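Long-range contacts in phospholyase (Arthrobacter aurescens, PDB 5G4I), which uses covalently held pyridoxal 5'-phosphate to eliminate phosphate, probably from phosphoethanolamine, on the scaffold of a class III aminotransferase: residues K281-I289 / V317-V325; G256-M264 / M329-D339. One frame throughout, in Å; residues are numbered along the deposited sequence.

Contact 1: K281-I289 / V317-V325; sequences KPMGNGHPI and VSSAAGLAV. With PLP (pyridoxal-5'-phosphate), chain C.
H287 meets segment 317-325 of helix 316-331 edge first: its NE2 gives S318 OG a hydrogen bond of 3.0 Å, weak because the N-H...O angle is just 124°. The hydroxyl lies near the plane of the imidazole. With CG anti to the backbone N (chi1 -161°), the ring swings out from the type I' turn G284-H287 to the helix, where CE1 touches V317 CG1 and the two side chains cross at about a right angle. Nearer the backbone, H287 CB rests on A321 CB at 4.1 Å, while P288 CD lies over one ring face. A water that donates to P288 O also hydrogen-bonds S318 OG. I289 pushes its CD1 end against the backbone, 3.3 Å from S318 O. Two turns beyond S318, V325 sits over the loop's main chain, with its CB 3.6 Å from M283 O and its CG2 3.9 Å from N285 CB; the amide of N285 turns elsewhere, to V67 and G68. The nearest CA atoms belong to two glycines, G284 and G322, 4.8 Å apart; a CB on G284 would run into I289 CD1. A second water joins M283 O to G322 O. K281 leaves the helix alone and runs the other way to the cofactor, its NZ covalently bonded to PLP C4A (1.4 Å), consistent with an internal aldimine. The loop connects strands 276-279 and 290-294 of one mixed sheet and lies on helix 316-331, with Y99 of helix 94-104 against M283, I78 of helix 72-82 against A321, and H287 of the second subunit against H287.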
loop_
_atom_site.group_PDB
_atom_site.type_symbol
_atom_site.label_atom_id
_atom_site.label_comp_id
_atom_site.label_asym_id
_atom_site.label_seq_id
_atom_site.Cartn_x
_atom_site.Cartn_y
_atom_site.Cartn_z
ATOM N N LYS A 281 3.230 -2.728 10.274
ATOM C CA LYS A 281 2.354 -2.624 11.479
ATOM C C LYS A 281 2.723 -1.481 12.461
ATOM O O LYS A 281 2.113 -0.382 12.386
ATOM C CB LYS A 281 2.058 -4.003 12.036
ATOM C CG LYS A 281 1.024 -4.802 11.213
ATOM C CD LYS A 281 0.629 -6.162 11.867
ATOM C CE LYS A 281 -0.468 -7.010 11.085
ATOM N NZ LYS A 281 0.303 -7.937 10.212
ATOM N N PRO A 282 3.545 -1.756 13.526
ATOM C CA PRO A 282 3.829 -0.662 14.486
ATOM C C PRO A 282 4.393 0.644 13.999
ATOM O O PRO A 282 4.419 1.640 14.782
ATOM C CB PRO A 282 4.908 -1.326 15.429
ATOM C CG PRO A 282 5.583 -2.293 14.487
ATOM C CD PRO A 282 4.435 -2.900 13.768
ATOM N N MET A 283 5.063 0.656 12.836
ATOM C CA MET A 283 6.028 1.736 12.588
ATOM C C MET A 283 5.540 3.171 12.638
ATOM O O MET A 283 6.289 4.109 12.986
ATOM C CB MET A 283 6.918 1.493 11.392
ATOM C CG MET A 283 6.467 1.803 10.152
ATOM S SD MET A 283 7.565 1.148 8.751
ATOM C CE MET A 283 8.839 2.175 8.546
ATOM N N GLY A 284 4.225 3.402 12.351
ATOM C CA GLY A 284 3.585 4.716 12.446
ATOM C C GLY A 284 2.447 4.842 13.477
ATOM O O GLY A 284 1.631 5.763 13.390
ATOM N N ASN A 285 2.410 3.904 14.425
ATOM C CA ASN A 285 1.365 3.875 15.486
ATOM C C ASN A 285 -0.060 3.629 14.982
ATOM O O ASN A 285 -1.016 3.869 15.727
ATOM C CB ASN A 285 1.378 5.086 16.404
ATOM C CG ASN A 285 0.994 4.711 17.862
ATOM O OD1 ASN A 285 1.549 3.744 18.399
ATOM N ND2 ASN A 285 0.123 5.490 18.508
ATOM N N GLY A 286 -0.184 3.275 13.714
ATOM C CA GLY A 286 -1.510 3.205 12.993
ATOM C C GLY A 286 -1.585 4.000 11.709
ATOM O O GLY A 286 -2.494 3.766 10.891
ATOM N N HIS A 287 -0.602 4.865 11.465
ATOM C CA HIS A 287 -0.461 5.567 10.148
ATOM C C HIS A 287 -0.037 4.526 9.101
ATOM O O HIS A 287 0.818 3.625 9.408
ATOM C CB HIS A 287 0.586 6.654 10.246
ATOM C CG HIS A 287 0.478 7.684 9.146
ATOM N ND1 HIS A 287 -0.487 8.700 9.147
ATOM C CD2 HIS A 287 1.134 7.827 7.964
ATOM C CE1 HIS A 287 -0.398 9.400 8.038
ATOM N NE2 HIS A 287 0.606 8.917 7.313
ATOM N N PRO A 288 -0.448 4.591 7.828
ATOM C CA PRO A 288 -0.039 3.526 6.853
ATOM C C PRO A 288 1.406 3.748 6.349
ATOM O O PRO A 288 1.620 4.679 5.584
ATOM C CB PRO A 288 -1.123 3.669 5.732
ATOM C CG PRO A 288 -2.268 4.522 6.330
ATOM C CD PRO A 288 -1.519 5.453 7.264
ATOM N N ILE A 289 2.315 2.990 6.900
ATOM C CA ILE A 289 3.762 3.111 6.562
ATOM C C ILE A 289 4.306 1.648 6.562
ATOM O O ILE A 289 3.974 0.840 7.457
ATOM C CB ILE A 289 4.601 3.957 7.563
ATOM C CG1 ILE A 289 3.965 5.269 7.969
ATOM C CG2 ILE A 289 6.021 4.203 7.030
ATOM C CD1 ILE A 289 4.703 5.993 9.082
ATOM N N VAL A 317 4.223 13.928 6.177
ATOM C CA VAL A 317 3.342 13.579 7.291
ATOM C C VAL A 317 3.576 12.119 7.823
ATOM O O VAL A 317 3.757 11.867 9.020
ATOM C CB VAL A 317 1.871 13.848 6.940
ATOM C CG1 VAL A 317 0.969 13.308 8.026
ATOM C CG2 VAL A 317 1.678 15.338 6.764
ATOM N N SER A 318 3.684 11.159 6.878
ATOM C CA SER A 318 4.149 9.812 7.206
ATOM C C SER A 318 5.532 9.823 7.892
ATOM O O SER A 318 5.719 9.115 8.895
ATOM C CB SER A 318 4.215 8.943 5.929
ATOM O OG SER A 318 2.900 8.673 5.424
ATOM N N SER A 319 6.443 10.639 7.367
ATOM C CA SER A 319 7.791 10.753 7.969
ATOM C C SER A 319 7.701 11.306 9.388
ATOM O O SER A 319 8.420 10.822 10.291
ATOM C CB SER A 319 8.668 11.614 7.073
ATOM O OG SER A 319 8.800 11.066 5.736
ATOM N N ALA A 320 6.877 12.336 9.615
ATOM C CA ALA A 320 6.665 12.920 10.978
ATOM C C ALA A 320 6.135 11.852 11.942
ATOM O O ALA A 320 6.557 11.748 13.116
ATOM C CB ALA A 320 5.774 14.168 10.900
ATOM N N ALA A 321 5.126 11.042 11.497
ATOM C CA ALA A 321 4.588 9.951 12.288
ATOM C C ALA A 321 5.658 8.913 12.704
ATOM O O ALA A 321 5.803 8.543 13.899
ATOM C CB ALA A 321 3.495 9.250 11.535
ATOM N N GLY A 322 6.454 8.491 11.689
ATOM C CA GLY A 322 7.476 7.490 12.005
ATOM C C GLY A 322 8.597 8.035 12.913
ATOM O O GLY A 322 9.070 7.301 13.813
ATOM N N LEU A 323 8.966 9.327 12.730
ATOM C CA LEU A 323 9.993 9.926 13.611
ATOM C C LEU A 323 9.455 9.999 15.055
ATOM O O LEU A 323 10.202 9.730 16.014
ATOM C CB LEU A 323 10.351 11.321 13.080
ATOM C CG LEU A 323 11.401 11.469 12.020
ATOM C CD1 LEU A 323 11.222 12.883 11.366
ATOM C CD2 LEU A 323 12.806 11.258 12.710
ATOM N N ALA A 324 8.171 10.371 15.218
ATOM C CA ALA A 324 7.594 10.449 16.591
ATOM C C ALA A 324 7.495 9.143 17.311
ATOM O O ALA A 324 7.721 9.051 18.561
ATOM C CB ALA A 324 6.248 11.154 16.534
ATOM N N VAL A 325 7.249 8.063 16.565
ATOM C CA VAL A 325 7.257 6.696 17.154
ATOM C C VAL A 325 8.653 6.337 17.682
ATOM O O VAL A 325 8.800 5.849 18.836
ATOM C CB VAL A 325 6.714 5.614 16.183
ATOM C CG1 VAL A 325 6.959 4.197 16.709
ATOM C CG2 VAL A 325 5.213 5.885 15.993
HETATM N N1 PLP C . 3.878 -10.010 7.180
HETATM C C2 PLP C . 3.608 -10.241 8.487
HETATM C C2A PLP C . 4.534 -11.105 9.303
HETATM C C3 PLP C . 2.404 -9.644 9.118
HETATM O O3 PLP C . 2.113 -9.862 10.430
HETATM C C4 PLP C . 1.532 -8.805 8.266
HETATM C C4A PLP C . 0.310 -8.167 8.804
HETATM C C5 PLP C . 1.939 -8.630 6.851
HETATM C C6 PLP C . 3.098 -9.249 6.391
HETATM C C5A PLP C . 1.102 -7.787 5.915
HETATM O O4P PLP C . 0.880 -6.505 6.498
HETATM P P PLP C . -0.200 -5.494 5.862
HETATM O O1P PLP C . -1.527 -6.030 6.344
HETATM O O2P PLP C . 0.176 -4.150 6.438
HETATM O O3P PLP C . 0.019 -5.618 4.374
HETATM O O HOH W 1 9.030 4.520 13.009
HETATM O O HOH W 2 3.194 6.310 4.050
#

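Contact 2: G256-M264 / M329-D339; sequences GFGRTGSGM and MDQEDLMAKAD
Two overlapping beta turns, type I' from G256 to R259 and type I from G258 to G261, shape the loop after strand 247-251, and M335 of helix 334-355 lies across them. Extended through chi1 (180°) and chi2 (178°), M335 sets CG 3.6 Å from G261 O and 3.9 Å from G258 CA, then lays SD 3.5 Å from M264 N. At the end of helix 316-331, M329 bends at chi3 to bring CE within 3.3 Å of F257 O, and it meets M264 tip to tip, M329 CE to M264 SD 3.9 Å. G261 comes so near the second helix, its CA 3.7 Å from D339 CA, that a CB there would collide. D339 packs CB on G261 O, and a water donates both to D339 OD1 and to T260 O. D333, with positive phi, closes the first helix in a Schellman motif just before the second begins. Cutting M335 back to an alanine is likely to strip the G258-G261 turn of the methylene over it and open a gap beside M264. Since the two segments share hydrogen bonds only through water, shape and flexible sulfur-bearing chains, more than direct polar pairing, hold the loop to the helices.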
loop_
_atom_site.group_PDB
_atom_site.type_symbol
_atom_site.label_atom_id
_atom_site.label_comp_id
_atom_site.label_asym_id
_atom_site.label_seq_id
_atom_site.Cartn_x
_atom_site.Cartn_y
_atom_site.Cartn_z
ATOM N N GLY A 256 9.653 -6.735 14.815
ATOM C CA GLY A 256 10.505 -5.515 14.803
ATOM C C GLY A 256 10.188 -4.477 15.839
ATOM O O GLY A 256 9.300 -4.623 16.718
ATOM N N PHE A 257 10.908 -3.366 15.759
ATOM C CA PHE A 257 10.685 -2.180 16.635
ATOM C C PHE A 257 10.810 -2.553 18.117
ATOM O O PHE A 257 10.163 -1.968 19.021
ATOM C CB PHE A 257 9.448 -1.386 16.288
ATOM C CG PHE A 257 9.547 -0.712 14.920
ATOM C CD1 PHE A 257 9.284 -1.426 13.693
ATOM C CD2 PHE A 257 9.999 0.607 14.817
ATOM C CE1 PHE A 257 9.520 -0.804 12.467
ATOM C CE2 PHE A 257 10.225 1.210 13.580
ATOM C CZ PHE A 257 9.991 0.480 12.416
ATOM N N GLY A 258 11.689 -3.500 18.446
ATOM C CA GLY A 258 11.980 -3.843 19.863
ATOM C C GLY A 258 10.987 -4.683 20.579
ATOM O O GLY A 258 11.134 -5.026 21.798
ATOM N N ARG A 259 10.060 -5.278 19.822
ATOM C CA ARG A 259 9.065 -6.259 20.371
ATOM C C ARG A 259 9.688 -7.405 21.166
ATOM O O ARG A 259 9.125 -7.849 22.174
ATOM C CB ARG A 259 8.217 -6.787 19.231
ATOM C CG ARG A 259 7.244 -7.973 19.519
ATOM C CD ARG A 259 6.147 -7.589 20.463
ATOM N NE ARG A 259 5.360 -6.445 20.033
ATOM C CZ ARG A 259 4.341 -5.982 20.793
ATOM N NH1 ARG A 259 4.122 -6.528 21.987
ATOM N NH2 ARG A 259 3.685 -4.872 20.454
ATOM N N THR A 260 10.805 -7.932 20.682
ATOM C CA THR A 260 11.468 -9.079 21.338
ATOM C C THR A 260 12.305 -8.672 22.564
ATOM O O THR A 260 12.748 -9.606 23.283
ATOM C CB THR A 260 12.453 -9.853 20.385
ATOM O OG1 THR A 260 13.546 -9.041 20.041
ATOM C CG2 THR A 260 11.752 -10.381 19.104
ATOM N N GLY A 261 12.499 -7.374 22.826
ATOM C CA GLY A 261 13.266 -6.913 24.035
ATOM C C GLY A 261 14.792 -7.027 23.857
ATOM O O GLY A 261 15.491 -6.045 24.200
ATOM N N SER A 262 15.299 -8.166 23.320
ATOM C CA SER A 262 16.723 -8.423 23.277
ATOM C C SER A 262 17.447 -7.790 22.129
ATOM O O SER A 262 18.689 -7.854 22.087
ATOM C CB SER A 262 16.969 -9.929 23.332
ATOM O OG SER A 262 16.272 -10.653 22.323
ATOM N N GLY A 263 16.708 -7.227 21.157
ATOM C CA GLY A 263 17.301 -6.475 20.020
ATOM C C GLY A 263 16.187 -5.645 19.326
ATOM O O GLY A 263 15.001 -5.979 19.542
ATOM N N MET A 264 16.557 -4.675 18.505
ATOM C CA MET A 264 15.574 -3.944 17.727
ATOM C C MET A 264 14.828 -4.860 16.746
ATOM O O MET A 264 13.566 -4.708 16.544
ATOM C CB MET A 264 16.223 -2.763 16.986
ATOM C CG MET A 264 15.214 -1.850 16.435
ATOM S SD MET A 264 14.260 -0.851 17.737
ATOM C CE MET A 264 13.716 0.322 16.484
ATOM N N MET A 329 9.659 5.891 21.678
ATOM C CA MET A 329 10.184 4.626 22.216
ATOM C C MET A 329 11.605 4.783 22.827
ATOM O O MET A 329 11.927 4.103 23.822
ATOM C CB MET A 329 10.048 3.380 21.178
ATOM C CG MET A 329 11.010 3.417 20.105
ATOM S SD MET A 329 10.815 1.758 19.197
ATOM C CE MET A 329 11.727 0.666 20.251
ATOM N N ASP A 330 12.437 5.656 22.190
ATOM C CA ASP A 330 13.782 5.936 22.721
ATOM C C ASP A 330 13.624 6.642 24.098
ATOM O O ASP A 330 14.312 6.241 25.085
ATOM C CB ASP A 330 14.598 6.763 21.712
ATOM C CG ASP A 330 15.110 5.950 20.470
ATOM O OD1 ASP A 330 15.000 4.745 20.390
ATOM O OD2 ASP A 330 15.612 6.704 19.544
ATOM N N GLN A 331 12.881 7.763 24.143
ATOM C CA GLN A 331 12.783 8.583 25.393
ATOM C C GLN A 331 12.258 7.816 26.550
ATOM O O GLN A 331 12.724 7.993 27.711
ATOM C CB GLN A 331 11.827 9.751 25.118
ATOM C CG GLN A 331 12.468 10.852 24.262
ATOM C CD GLN A 331 11.482 12.003 23.943
ATOM O OE1 GLN A 331 11.899 13.048 23.442
ATOM N NE2 GLN A 331 10.167 11.799 24.209
ATOM N N GLU A 332 11.290 6.888 26.311
ATOM C CA GLU A 332 10.657 6.108 27.363
ATOM C C GLU A 332 11.283 4.771 27.644
ATOM O O GLU A 332 10.817 3.960 28.464
ATOM C CB GLU A 332 9.145 6.028 27.115
ATOM C CG GLU A 332 8.390 7.372 27.034
ATOM C CD GLU A 332 8.571 8.230 28.342
ATOM O OE1 GLU A 332 8.557 7.637 29.413
ATOM O OE2 GLU A 332 8.815 9.418 28.193
ATOM N N ASP A 333 12.448 4.493 26.955
ATOM C CA ASP A 333 13.221 3.292 27.203
ATOM C C ASP A 333 12.422 1.998 27.006
ATOM O O ASP A 333 12.627 0.976 27.697
ATOM C CB ASP A 333 13.853 3.336 28.669
ATOM C CG ASP A 333 15.070 2.567 28.794
ATOM O OD1 ASP A 333 15.778 2.157 27.834
ATOM O OD2 ASP A 333 15.442 2.437 29.988
ATOM N N LEU A 334 11.519 1.990 26.006
ATOM C CA LEU A 334 10.571 0.879 25.895
ATOM C C LEU A 334 11.164 -0.474 25.542
ATOM O O LEU A 334 10.678 -1.506 26.004
ATOM C CB LEU A 334 9.397 1.219 24.934
ATOM C CG LEU A 334 8.571 2.449 25.195
ATOM C CD1 LEU A 334 7.465 2.601 24.158
ATOM C CD2 LEU A 334 7.994 2.413 26.632
ATOM N N MET A 335 12.209 -0.507 24.684
ATOM C CA MET A 335 12.843 -1.790 24.294
ATOM C C MET A 335 13.462 -2.489 25.565
ATOM O O MET A 335 13.254 -3.720 25.790
ATOM C CB MET A 335 13.851 -1.639 23.127
ATOM C CG MET A 335 14.480 -2.935 22.761
ATOM S SD MET A 335 15.612 -2.772 21.344
ATOM C CE MET A 335 16.939 -3.761 21.765
ATOM N N ALA A 336 14.293 -1.711 26.334
ATOM C CA ALA A 336 14.889 -2.296 27.525
ATOM C C ALA A 336 13.845 -2.753 28.541
ATOM O O ALA A 336 13.996 -3.827 29.187
ATOM C CB ALA A 336 15.894 -1.333 28.137
ATOM N N LYS A 337 12.782 -1.944 28.695
ATOM C CA LYS A 337 11.695 -2.298 29.637
ATOM C C LYS A 337 11.043 -3.597 29.176
ATOM O O LYS A 337 10.685 -4.459 30.000
ATOM C CB LYS A 337 10.676 -1.161 29.737
ATOM C CG LYS A 337 11.125 0.096 30.544
ATOM C CD LYS A 337 10.127 1.226 30.460
ATOM C CE LYS A 337 10.588 2.419 31.317
ATOM N NZ LYS A 337 9.712 3.590 30.996
ATOM N N ALA A 338 10.803 -3.772 27.857
ATOM C CA ALA A 338 10.172 -5.004 27.324
ATOM C C ALA A 338 11.100 -6.240 27.592
ATOM O O ALA A 338 10.616 -7.358 27.824
ATOM C CB ALA A 338 9.901 -4.855 25.805
ATOM N N ASP A 339 12.435 -6.081 27.477
ATOM C CA ASP A 339 13.343 -7.168 27.761
ATOM C C ASP A 339 13.202 -7.630 29.236
ATOM O O ASP A 339 13.015 -8.838 29.520
ATOM C CB ASP A 339 14.794 -6.714 27.515
ATOM C CG ASP A 339 15.768 -7.807 27.550
ATOM O OD1 ASP A 339 15.727 -8.864 26.865
ATOM O OD2 ASP A 339 16.743 -7.638 28.371
HETATM O O HOH W 3 13.989 -10.526 25.645
#

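Both contacts press a loop of the sheet that holds strands 247-251 and 276-279 onto helix 316-331, contact 1 near its start and contact 2 at its end, where helix 334-355 joins in. Their centres lie about 17 Å apart, yet the loops touch directly: M283 CB is 3.4 Å from F257 CZ, and P282 packs on the same ring. Contact 1 is wholly buried, reaches the second subunit and holds the cofactor lysine; contact 2 is mostly buried but opens to the surface at S262 and meets no other chain of the assembly. The chemistry differs as well: histidine, serine, glycine and small apolar groups with two bridging waters in contact 1, long methionines over glycine turns with a single water in contact 2.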